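PDB 4CZ1: kynurenine formamidase from Bacillus anthracis, which catalyses the zinc-dependent hydrolysis of N-formyl-L-kynurenine to L-kynurenine and formate, the second step of tryptophan degradation by the kynurenine pathway. Local coordinates for residues Q11-D16 with I49-H54; L45-H50 with G199-A204; G139-G144 with S168-E173. All blocks are in the same frame, centred on the assembly; numbering follows the deposited sequence. Where two conformers were deposited one is given.

Contact 1: Q11-D16 with I49-H54; sequences QPLNND and IHTGTH. With ZN (zinc ion), chain F; VNJ (2-aminoacetophenone), chain G.
Q11 and G52 bring two irregular loops closest together, with their CA atoms 5.4 Å apart. Neither 11-16 nor 49-54 is helix or strand where they meet. Water 1 ties the backbones by giving a hydrogen to Q11 O and accepting one from T53 N. The direct bond runs from Q11 N to T53 OG1, 2.9 Å long and nearly straight at 163°. T53 OG1 also hydrogen-bonds N174 O, which leaves this buried hydroxyl with two partners. The Q11 side chain is extended beyond CG, and its OE1 comes to 3.3 Å from G52 CA. L13 CD2 packs over G52 CA from the other loop at 4.1 Å. G52 has a positive phi, and its backbone turns there.

Beyond the turn, H54 ND1 donates to G52 O, at 2.7 Å and 168°, close to the imidazole plane. N174 ND2 also hydrogen-bonds G52 O. The ND1 bond and the zinc bond of H54 NE2, 2.4 Å, together hold the ring's rotation. H50 ND1 binds the same zinc at 2.3 Å, and the ketone OAI of 2-aminoacetophenone sits over one face of the H50 ring. D56, E173 and two waters complete the metal site. G52 is thus a second-shell residue. Its carbonyl holds ND1, which leaves NE2 for the metal, and would probably make NE2 a better electron-pair donor to zinc.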
loop_
_atom_site.group_PDB
_atom_site.type_symbol
_atom_site.label_atom_id
_atom_site.label_comp_id
_atom_site.label_asym_id
_atom_site.label_seq_id
_atom_site.Cartn_x
_atom_site.Cartn_y
_atom_site.Cartn_z
ATOM N N GLN A 11 11.208 1.749 2.918
ATOM C CA GLN A 11 12.362 1.079 2.362
ATOM C C GLN A 11 12.092 0.563 0.938
ATOM O O GLN A 11 11.060 -0.079 0.717
ATOM C CB GLN A 11 12.748 -0.104 3.241
ATOM C CG GLN A 11 13.270 0.319 4.612
ATOM C CD GLN A 11 13.682 -0.804 5.499
ATOM O OE1 GLN A 11 13.479 -1.970 5.207
ATOM N NE2 GLN A 11 14.390 -0.465 6.555
ATOM N N PRO A 12 13.068 0.756 0.004
ATOM C CA PRO A 12 12.964 0.191 -1.355
ATOM C C PRO A 12 12.877 -1.322 -1.315
ATOM O O PRO A 12 13.661 -1.947 -0.599
ATOM C CB PRO A 12 14.293 0.637 -2.041
ATOM C CG PRO A 12 14.805 1.778 -1.230
ATOM C CD PRO A 12 14.252 1.661 0.168
ATOM N N LEU A 13 11.910 -1.910 -2.045
ATOM C CA LEU A 13 11.739 -3.351 -2.083
ATOM C C LEU A 13 12.283 -3.912 -3.395
ATOM O O LEU A 13 11.778 -3.607 -4.468
ATOM C CB LEU A 13 10.287 -3.721 -2.023
ATOM C CG LEU A 13 9.492 -3.391 -0.782
ATOM C CD1 LEU A 13 8.045 -3.791 -1.025
ATOM C CD2 LEU A 13 10.062 -4.214 0.363
ATOM N N ASN A 14 13.333 -4.658 -3.283
ATOM C CA ASN A 14 13.997 -5.332 -4.403
ATOM C C ASN A 14 14.706 -6.600 -3.831
ATOM O O ASN A 14 14.666 -6.823 -2.625
ATOM C CB ASN A 14 15.051 -4.416 -5.066
ATOM C CG ASN A 14 15.980 -3.780 -4.063
ATOM O OD1 ASN A 14 16.732 -4.448 -3.342
ATOM N ND2 ASN A 14 15.921 -2.472 -3.992
ATOM N N ASN A 15 15.374 -7.367 -4.698
ATOM C CA ASN A 15 15.965 -8.622 -4.332
ATOM C C ASN A 15 17.165 -8.532 -3.397
ATOM O O ASN A 15 17.522 -9.527 -2.833
ATOM C CB ASN A 15 16.326 -9.460 -5.580
ATOM C CG ASN A 15 15.107 -9.842 -6.441
ATOM O OD1 ASN A 15 13.975 -9.465 -6.199
ATOM N ND2 ASN A 15 15.361 -10.638 -7.428
ATOM N N ASP A 16 17.745 -7.345 -3.198
ATOM C CA ASP A 16 18.797 -7.177 -2.179
ATOM C C ASP A 16 18.308 -6.779 -0.791
ATOM O O ASP A 16 19.108 -6.700 0.140
ATOM C CB ASP A 16 19.799 -6.146 -2.611
ATOM C CG ASP A 16 20.441 -6.463 -3.950
ATOM O OD1 ASP A 16 20.662 -7.660 -4.314
ATOM O OD2 ASP A 16 20.653 -5.468 -4.688
ATOM N N ILE A 49 5.629 -11.159 4.510
ATOM C CA ILE A 49 4.864 -10.048 5.046
ATOM C C ILE A 49 5.753 -9.084 5.790
ATOM O O ILE A 49 5.574 -7.871 5.621
ATOM C CB ILE A 49 3.798 -10.551 6.032
ATOM C CG1 ILE A 49 2.721 -11.362 5.297
ATOM C CG2 ILE A 49 3.183 -9.387 6.798
ATOM C CD1 ILE A 49 1.947 -10.564 4.293
ATOM N N HIS A 50 6.727 -9.604 6.571
ATOM C CA HIS A 50 7.461 -8.715 7.424
ATOM C C HIS A 50 8.755 -8.241 6.765
ATOM O O HIS A 50 9.837 -8.243 7.383
ATOM C CB HIS A 50 7.672 -9.359 8.821
ATOM C CG HIS A 50 6.382 -9.775 9.489
ATOM N ND1 HIS A 50 5.704 -8.973 10.394
ATOM C CD2 HIS A 50 5.584 -10.853 9.304
ATOM C CE1 HIS A 50 4.589 -9.561 10.785
ATOM N NE2 HIS A 50 4.485 -10.689 10.126
ATOM N N THR A 51 8.654 -7.740 5.542
ATOM C CA THR A 51 9.819 -7.285 4.818
ATOM C C THR A 51 9.664 -5.804 4.550
ATOM O O THR A 51 8.615 -5.402 4.120
ATOM C CB THR A 51 9.892 -7.985 3.444
ATOM O OG1 THR A 51 9.894 -9.374 3.675
ATOM C CG2 THR A 51 11.206 -7.622 2.645
ATOM N N GLY A 52 10.759 -5.062 4.644
ATOM C CA GLY A 52 10.688 -3.632 4.413
ATOM C C GLY A 52 9.728 -2.951 5.339
ATOM O O GLY A 52 9.450 -3.474 6.409
ATOM N N THR A 53 9.217 -1.791 4.916
ATOM C CA THR A 53 8.239 -1.049 5.706
ATOM C C THR A 53 6.854 -1.773 5.748
ATOM O O THR A 53 6.250 -2.051 4.699
ATOM C CB THR A 53 8.133 0.386 5.154
ATOM O OG1 THR A 53 9.452 0.944 5.039
ATOM C CG2 THR A 53 7.332 1.248 6.072
ATOM N N HIS A 54 6.347 -2.054 6.939
ATOM C CA HIS A 54 5.178 -2.876 7.042
ATOM C C HIS A 54 4.541 -2.746 8.363
ATOM O O HIS A 54 5.091 -2.192 9.272
ATOM C CB HIS A 54 5.488 -4.377 6.847
ATOM C CG HIS A 54 6.304 -4.972 7.947
ATOM N ND1 HIS A 54 7.656 -4.689 8.083
ATOM C CD2 HIS A 54 5.965 -5.731 9.002
ATOM C CE1 HIS A 54 8.098 -5.191 9.209
ATOM N NE2 HIS A 54 7.123 -5.930 9.715
HETATM ZN ZN ZN F . 6.410 -7.201 11.604
HETATM C CAH VNJ G . 9.780 -13.016 10.631
HETATM C CAG VNJ G . 9.023 -12.382 11.805
HETATM O OAI VNJ G . 8.023 -11.702 11.574
HETATM C CAA VNJ G . 9.553 -12.584 13.105
HETATM C CAB VNJ G . 10.168 -13.813 13.431
HETATM C CAC VNJ G . 10.714 -14.034 14.701
HETATM C CAD VNJ G . 10.652 -13.010 15.665
HETATM C CAE VNJ G . 10.049 -11.785 15.364
HETATM C CAF VNJ G . 9.504 -11.569 14.086
HETATM N NAJ VNJ G . 8.919 -10.382 13.778
HETATM O O HOH W 1 8.836 -1.277 2.030
HETATM O O HOH W 2 7.219 -8.545 13.530
HETATM O O HOH W 3 8.728 -7.372 11.627
#

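Contact 2: L45-H50 with G199-A204. With ZN (zinc ion), chain F; VNJ (2-aminoacetophenone), chain G.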
loop_
_atom_site.group_PDB
_atom_site.type_symbol
_atom_site.label_atom_id
_atom_site.label_comp_id
_atom_site.label_asym_id
_atom_site.label_seq_id
_atom_site.Cartn_x
_atom_site.Cartn_y
_atom_site.Cartn_z
ATOM N N LEU A 45 5.661 -11.801 -7.647
ATOM C CA LEU A 45 6.101 -11.253 -6.407
ATOM C C LEU A 45 5.985 -12.286 -5.332
ATOM O O LEU A 45 4.919 -12.883 -5.110
ATOM C CB LEU A 45 5.246 -10.036 -6.055
ATOM C CG LEU A 45 5.540 -9.345 -4.717
ATOM C CD1 LEU A 45 6.968 -8.837 -4.724
ATOM C CD2 LEU A 45 4.521 -8.191 -4.591
ATOM N N THR A 46 7.118 -12.505 -4.694
ATOM C CA THR A 46 7.206 -13.448 -3.625
ATOM C C THR A 46 7.887 -12.706 -2.493
ATOM O O THR A 46 8.950 -12.108 -2.666
ATOM C CB THR A 46 7.979 -14.753 -4.031
ATOM O OG1 THR A 46 7.330 -15.352 -5.153
ATOM C CG2 THR A 46 7.974 -15.829 -2.889
ATOM N N MET A 47 7.258 -12.786 -1.305
ATOM C CA MET A 47 7.862 -12.162 -0.102
ATOM C C MET A 47 7.225 -12.644 1.192
ATOM O O MET A 47 6.046 -13.102 1.235
ATOM C CB MET A 47 7.750 -10.639 -0.185
ATOM C CG MET A 47 6.307 -10.074 -0.186
ATOM S SD MET A 47 6.170 -8.277 -0.545
ATOM C CE MET A 47 7.058 -7.577 0.843
ATOM N N SER A 48 8.011 -12.510 2.241
ATOM C CA SER A 48 7.471 -12.400 3.589
ATOM C C SER A 48 6.748 -11.043 3.827
ATOM O O SER A 48 7.195 -9.974 3.487
ATOM C CB SER A 48 8.600 -12.478 4.644
ATOM O OG SER A 48 8.071 -12.233 5.936
ATOM N N ILE A 49 5.629 -11.159 4.510
ATOM C CA ILE A 49 4.864 -10.048 5.046
ATOM C C ILE A 49 5.753 -9.084 5.790
ATOM O O ILE A 49 5.574 -7.871 5.621
ATOM C CB ILE A 49 3.798 -10.551 6.032
ATOM C CG1 ILE A 49 2.721 -11.362 5.297
ATOM C CG2 ILE A 49 3.183 -9.387 6.798
ATOM C CD1 ILE A 49 1.947 -10.564 4.293
ATOM N N HIS A 50 6.727 -9.604 6.571
ATOM C CA HIS A 50 7.461 -8.715 7.424
ATOM C C HIS A 50 8.755 -8.241 6.765
ATOM O O HIS A 50 9.837 -8.243 7.383
ATOM C CB HIS A 50 7.672 -9.359 8.821
ATOM C CG HIS A 50 6.382 -9.775 9.489
ATOM N ND1 HIS A 50 5.704 -8.973 10.394
ATOM C CD2 HIS A 50 5.584 -10.853 9.304
ATOM C CE1 HIS A 50 4.589 -9.561 10.785
ATOM N NE2 HIS A 50 4.485 -10.689 10.126
ATOM N N GLY A 199 0.002 -9.346 8.794
ATOM C CA GLY A 199 0.598 -8.071 8.615
ATOM C C GLY A 199 0.490 -7.667 7.161
ATOM O O GLY A 199 -0.086 -8.388 6.386
ATOM N N SER A 200 1.015 -6.503 6.782
ATOM C CA SER A 200 1.077 -6.129 5.381
ATOM C C SER A 200 2.182 -5.151 5.109
ATOM O O SER A 200 2.396 -4.233 5.897
ATOM C CB SER A 200 -0.245 -5.471 4.999
ATOM O OG SER A 200 -0.102 -4.850 3.716
ATOM N N PRO A 201 2.878 -5.276 3.993
ATOM C CA PRO A 201 3.740 -4.170 3.652
ATOM C C PRO A 201 2.869 -2.972 3.275
ATOM O O PRO A 201 1.688 -3.143 3.028
ATOM C CB PRO A 201 4.514 -4.669 2.452
ATOM C CG PRO A 201 3.680 -5.721 1.864
ATOM C CD PRO A 201 3.018 -6.393 3.027
ATOM N N VAL A 202 3.438 -1.790 3.424
ATOM C CA VAL A 202 2.774 -0.534 3.184
ATOM C C VAL A 202 3.722 0.394 2.460
ATOM O O VAL A 202 4.915 0.180 2.452
ATOM C CB VAL A 202 2.234 0.126 4.493
ATOM C CG1 VAL A 202 1.401 -0.872 5.312
ATOM C CG2 VAL A 202 3.350 0.609 5.366
ATOM N N ARG A 203 3.171 1.403 1.821
ATOM C CA ARG A 203 3.935 2.567 1.451
ATOM C C ARG A 203 3.618 3.631 2.467
ATOM O O ARG A 203 2.552 4.226 2.490
ATOM C CB ARG A 203 3.513 3.057 0.060
ATOM C CG ARG A 203 4.403 4.136 -0.526
ATOM C CD ARG A 203 5.693 3.545 -0.896
ATOM N NE ARG A 203 6.630 4.441 -1.565
ATOM C CZ ARG A 203 6.673 4.667 -2.855
ATOM N NH1 ARG A 203 5.742 4.155 -3.645
ATOM N NH2 ARG A 203 7.641 5.423 -3.344
ATOM N N ALA A 204 4.593 3.879 3.335
ATOM C CA ALA A 204 4.521 4.922 4.307
ATOM C C ALA A 204 5.013 6.226 3.689
ATOM O O ALA A 204 6.112 6.294 3.163
ATOM C CB ALA A 204 5.366 4.569 5.509
HETATM ZN ZN ZN F . 6.410 -7.201 11.604
HETATM C CAH VNJ G . 9.780 -13.016 10.631
HETATM C CAG VNJ G . 9.023 -12.382 11.805
HETATM O OAI VNJ G . 8.023 -11.702 11.574
HETATM C CAA VNJ G . 9.553 -12.584 13.105
HETATM C CAB VNJ G . 10.168 -13.813 13.431
HETATM C CAC VNJ G . 10.714 -14.034 14.701
HETATM C CAD VNJ G . 10.652 -13.010 15.665
HETATM C CAE VNJ G . 10.049 -11.785 15.364
HETATM C CAF VNJ G . 9.504 -11.569 14.086
HETATM N NAJ VNJ G . 8.919 -10.382 13.778
HETATM O O HOH W 2 7.219 -8.545 13.530
HETATM O O HOH W 3 8.728 -7.372 11.627
#
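S200 OG is held by two partners: it donates to P201 O at 2.6 Å and accepts from the backbone N of L192. Its CB points away from 45-50, so the contact is made by the backbone of S200 and by its neighbours. I49 is the main intruder. Its CG2, anti to the backbone N, presses on the G199 backbone, 3.2 Å from G199 C and 3.6 Å from S200 N. The fit is tight, at 3.4 Å from I49 CG2 to G199 CA. The same CG2 lies over the rim of the H50 ring, on the face opposite OAI of 2-aminoacetophenone.

Strand 199-201 is an edge of the large mixed sheet within this chain, and strand 42-48 belongs to a separate hairpin with 27-32. The contact joins the two through the end of the hairpin strand. L45, T46 and M47 pair antiparallel with a strand of the second subunit. M47 bends at chi3 (-63°) and brings CE against P201 CG at 4.0 Å, the two side chains crossing. After M47 an ST turn leads the chain into the metal site: H50 N donates to S48 OG at 3.0 Å, and D23 OD2 is also hydrogen-bonded to that hydroxyl.

Contact 3: G139-G144 with S168-E173. With ZN (zinc ion), chain E; ZN (zinc ion), chain F.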
loop_
_atom_site.group_PDB
_atom_site.type_symbol
_atom_site.label_atom_id
_atom_site.label_comp_id
_atom_site.label_asym_id
_atom_site.label_seq_id
_atom_site.Cartn_x
_atom_site.Cartn_y
_atom_site.Cartn_z
ATOM N N GLY A 139 -3.739 8.886 24.383
ATOM C CA GLY A 139 -4.583 8.775 23.175
ATOM C C GLY A 139 -3.905 8.255 21.902
ATOM O O GLY A 139 -4.495 8.317 20.792
ATOM N N ILE A 140 -2.681 7.742 22.061
ATOM C CA ILE A 140 -1.890 7.277 20.941
ATOM C C ILE A 140 -2.373 5.869 20.457
ATOM O O ILE A 140 -2.444 4.935 21.225
ATOM C CB ILE A 140 -0.371 7.354 21.249
ATOM C CG1 ILE A 140 0.029 8.789 21.284
ATOM C CG2 ILE A 140 0.425 6.635 20.172
ATOM C CD1 ILE A 140 1.371 9.104 21.909
ATOM N N ARG A 141 -2.712 5.774 19.187
ATOM C CA ARG A 141 -3.236 4.576 18.557
ATOM C C ARG A 141 -2.202 3.860 17.658
ATOM O O ARG A 141 -2.427 2.739 17.243
ATOM C CB ARG A 141 -4.395 4.975 17.651
ATOM C CG ARG A 141 -5.478 5.786 18.324
ATOM C CD ARG A 141 -6.090 5.092 19.571
ATOM N NE ARG A 141 -6.312 3.649 19.375
ATOM C CZ ARG A 141 -7.172 3.123 18.490
ATOM N NH1 ARG A 141 -7.936 3.904 17.696
ATOM N NH2 ARG A 141 -7.260 1.795 18.386
ATOM N N LEU A 142 -1.093 4.516 17.326
ATOM C CA LEU A 142 -0.115 3.913 16.449
ATOM C C LEU A 142 1.253 4.360 16.831
ATOM O O LEU A 142 1.483 5.556 17.064
ATOM C CB LEU A 142 -0.399 4.305 14.996
ATOM C CG LEU A 142 0.530 3.809 13.867
ATOM C CD1 LEU A 142 -0.309 3.704 12.594
ATOM C CD2 LEU A 142 1.715 4.716 13.606
ATOM N N ILE A 143 2.172 3.404 16.844
ATOM C CA ILE A 143 3.548 3.674 17.073
ATOM C C ILE A 143 4.367 3.097 15.916
ATOM O O ILE A 143 4.087 2.017 15.451
ATOM C CB ILE A 143 4.017 3.106 18.417
ATOM C CG1 ILE A 143 5.448 3.501 18.714
ATOM C CG2 ILE A 143 3.982 1.599 18.460
ATOM C CD1 ILE A 143 5.507 4.865 19.359
ATOM N N GLY A 144 5.396 3.838 15.508
ATOM C CA GLY A 144 6.261 3.460 14.427
ATOM C C GLY A 144 7.690 3.602 14.798
ATOM O O GLY A 144 8.027 4.490 15.542
ATOM N N SER A 168 -4.412 -1.122 22.588
ATOM C CA SER A 168 -5.003 -0.623 21.363
ATOM C C SER A 168 -4.046 0.243 20.592
ATOM O O SER A 168 -4.454 1.080 19.834
ATOM C CB SER A 168 -6.300 0.133 21.629
ATOM O OG SER A 168 -7.226 -0.655 22.285
ATOM N N ILE A 169 -2.766 0.032 20.795
ATOM C CA ILE A 169 -1.741 0.689 19.954
ATOM C C ILE A 169 -1.228 -0.255 18.823
ATOM O O ILE A 169 -0.783 -1.384 19.094
ATOM C CB ILE A 169 -0.552 1.124 20.783
ATOM C CG1 ILE A 169 -1.031 2.021 21.948
ATOM C CG2 ILE A 169 0.424 1.866 19.894
ATOM C CD1 ILE A 169 -0.108 1.972 23.114
ATOM N N HIS A 170 -1.376 0.216 17.574
ATOM C CA HIS A 170 -1.032 -0.530 16.369
ATOM C C HIS A 170 0.419 -0.310 16.085
ATOM O O HIS A 170 1.024 0.592 16.663
ATOM C CB HIS A 170 -1.919 -0.056 15.225
ATOM C CG HIS A 170 -3.369 -0.376 15.428
ATOM N ND1 HIS A 170 -4.096 -1.132 14.546
ATOM C CD2 HIS A 170 -4.202 -0.132 16.473
ATOM C CE1 HIS A 170 -5.340 -1.239 14.976
ATOM N NE2 HIS A 170 -5.421 -0.655 16.154
ATOM N N ILE A 171 1.000 -1.155 15.200
ATOM C CA ILE A 171 2.434 -1.206 15.052
ATOM C C ILE A 171 2.917 -1.060 13.627
ATOM O O ILE A 171 2.323 -1.689 12.734
ATOM C CB ILE A 171 2.983 -2.524 15.551
ATOM C CG1 ILE A 171 2.704 -2.667 17.064
ATOM C CG2 ILE A 171 4.483 -2.572 15.335
ATOM C CD1 ILE A 171 2.960 -4.101 17.570
ATOM N N LEU A 172 3.965 -0.243 13.439
ATOM C CA LEU A 172 4.558 0.028 12.117
ATOM C C LEU A 172 6.034 -0.052 12.268
ATOM O O LEU A 172 6.594 0.595 13.159
ATOM C CB LEU A 172 4.137 1.426 11.603
ATOM C CG LEU A 172 4.815 2.091 10.430
ATOM C CD1 LEU A 172 4.607 1.340 9.118
ATOM C CD2 LEU A 172 4.207 3.493 10.226
ATOM N N GLU A 173 6.677 -0.846 11.421
ATOM C CA GLU A 173 8.095 -1.138 11.519
ATOM C C GLU A 173 8.808 -0.835 10.183
ATOM O O GLU A 173 8.230 -0.906 9.151
ATOM C CB GLU A 173 8.311 -2.591 11.904
ATOM C CG GLU A 173 7.734 -2.921 13.277
ATOM C CD GLU A 173 7.599 -4.364 13.597
ATOM O OE1 GLU A 173 7.443 -5.194 12.659
ATOM O OE2 GLU A 173 7.610 -4.707 14.849
HETATM ZN ZN ZN E . 6.634 -6.714 14.698
HETATM ZN ZN ZN F . 6.410 -7.201 11.604
HETATM O O HOH W 4 8.607 -7.117 15.495
HETATM O O HOH W 2 7.219 -8.545 13.530
HETATM O O HOH W 3 8.728 -7.372 11.627
#
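L142, I143 and G144 pair in parallel register with H170, I171 and L172, the two short strand axes being 4.8 Å apart and 18° from parallel. H170 N donates to R141 O at 2.8 Å, I143 N to H170 O at 3.0 Å, and L172 N to I143 O at 3.0 Å.

At the start of the pair, R141 folds back at chi2 and chi3. Its guanidinium meets S168 O side-on: NE and NH2 both donate to this one oxygen, each at 3.2 Å, both bonds being bent, and the oxygen lies 18° out of the guanidinium plane. S168, at positive phi, is the C-prime residue of the Schellman motif that ends helix 159-166. R141 therefore ties the start of one strand to the exit of the helix before the next. Strand 142-145, this helix and strand 170-173 form a beta-alpha-beta unit. On the face of I143 and I171, the I143 side chain crosses that of I169, just before the strand, with CG2 to CG2 at 3.8 Å. L164 of helix 159-166 and L135 of helix 131-137 both touch this pair. The other face carries L142, H170 and L172; there H170 ND1 hydrogen-bonds Y76 OH.

At the C-terminal end of strand 170-173, E173 reaches the metals by an extended chain. Its OE2 binds one zinc ion at 2.2 Å. OE1 binds the other at 2.5 Å and the first by a longer bond, so the carboxylate bridges the pair and grips the first unequally. Water 2 also bridges, and H161 binds the OE2 zinc.

Overall arrangement
The three contacts share one ion of the binuclear zinc site, and contact 3 also binds the second. Contacts 1 and 2 have centres about 7 Å apart and share I49 and H50; both touch 2-aminoacetophenone and the second subunit. T53 O and V202 N, 3.1 Å apart, probably hydrogen-bond between them. Contact 3 lies about 20 Å from contact 1 and 18 Å from contact 2, centre to centre. H54 O and E173 N link it to contact 1, 3.0 Å apart and probably bonded. L172 CD1 packs on V202 CG2 of contact 2 at 4.0 Å. The shared zinc takes H50 from the loop, H54 from the start of strand 54-56 and E173 from the end of strand 170-173.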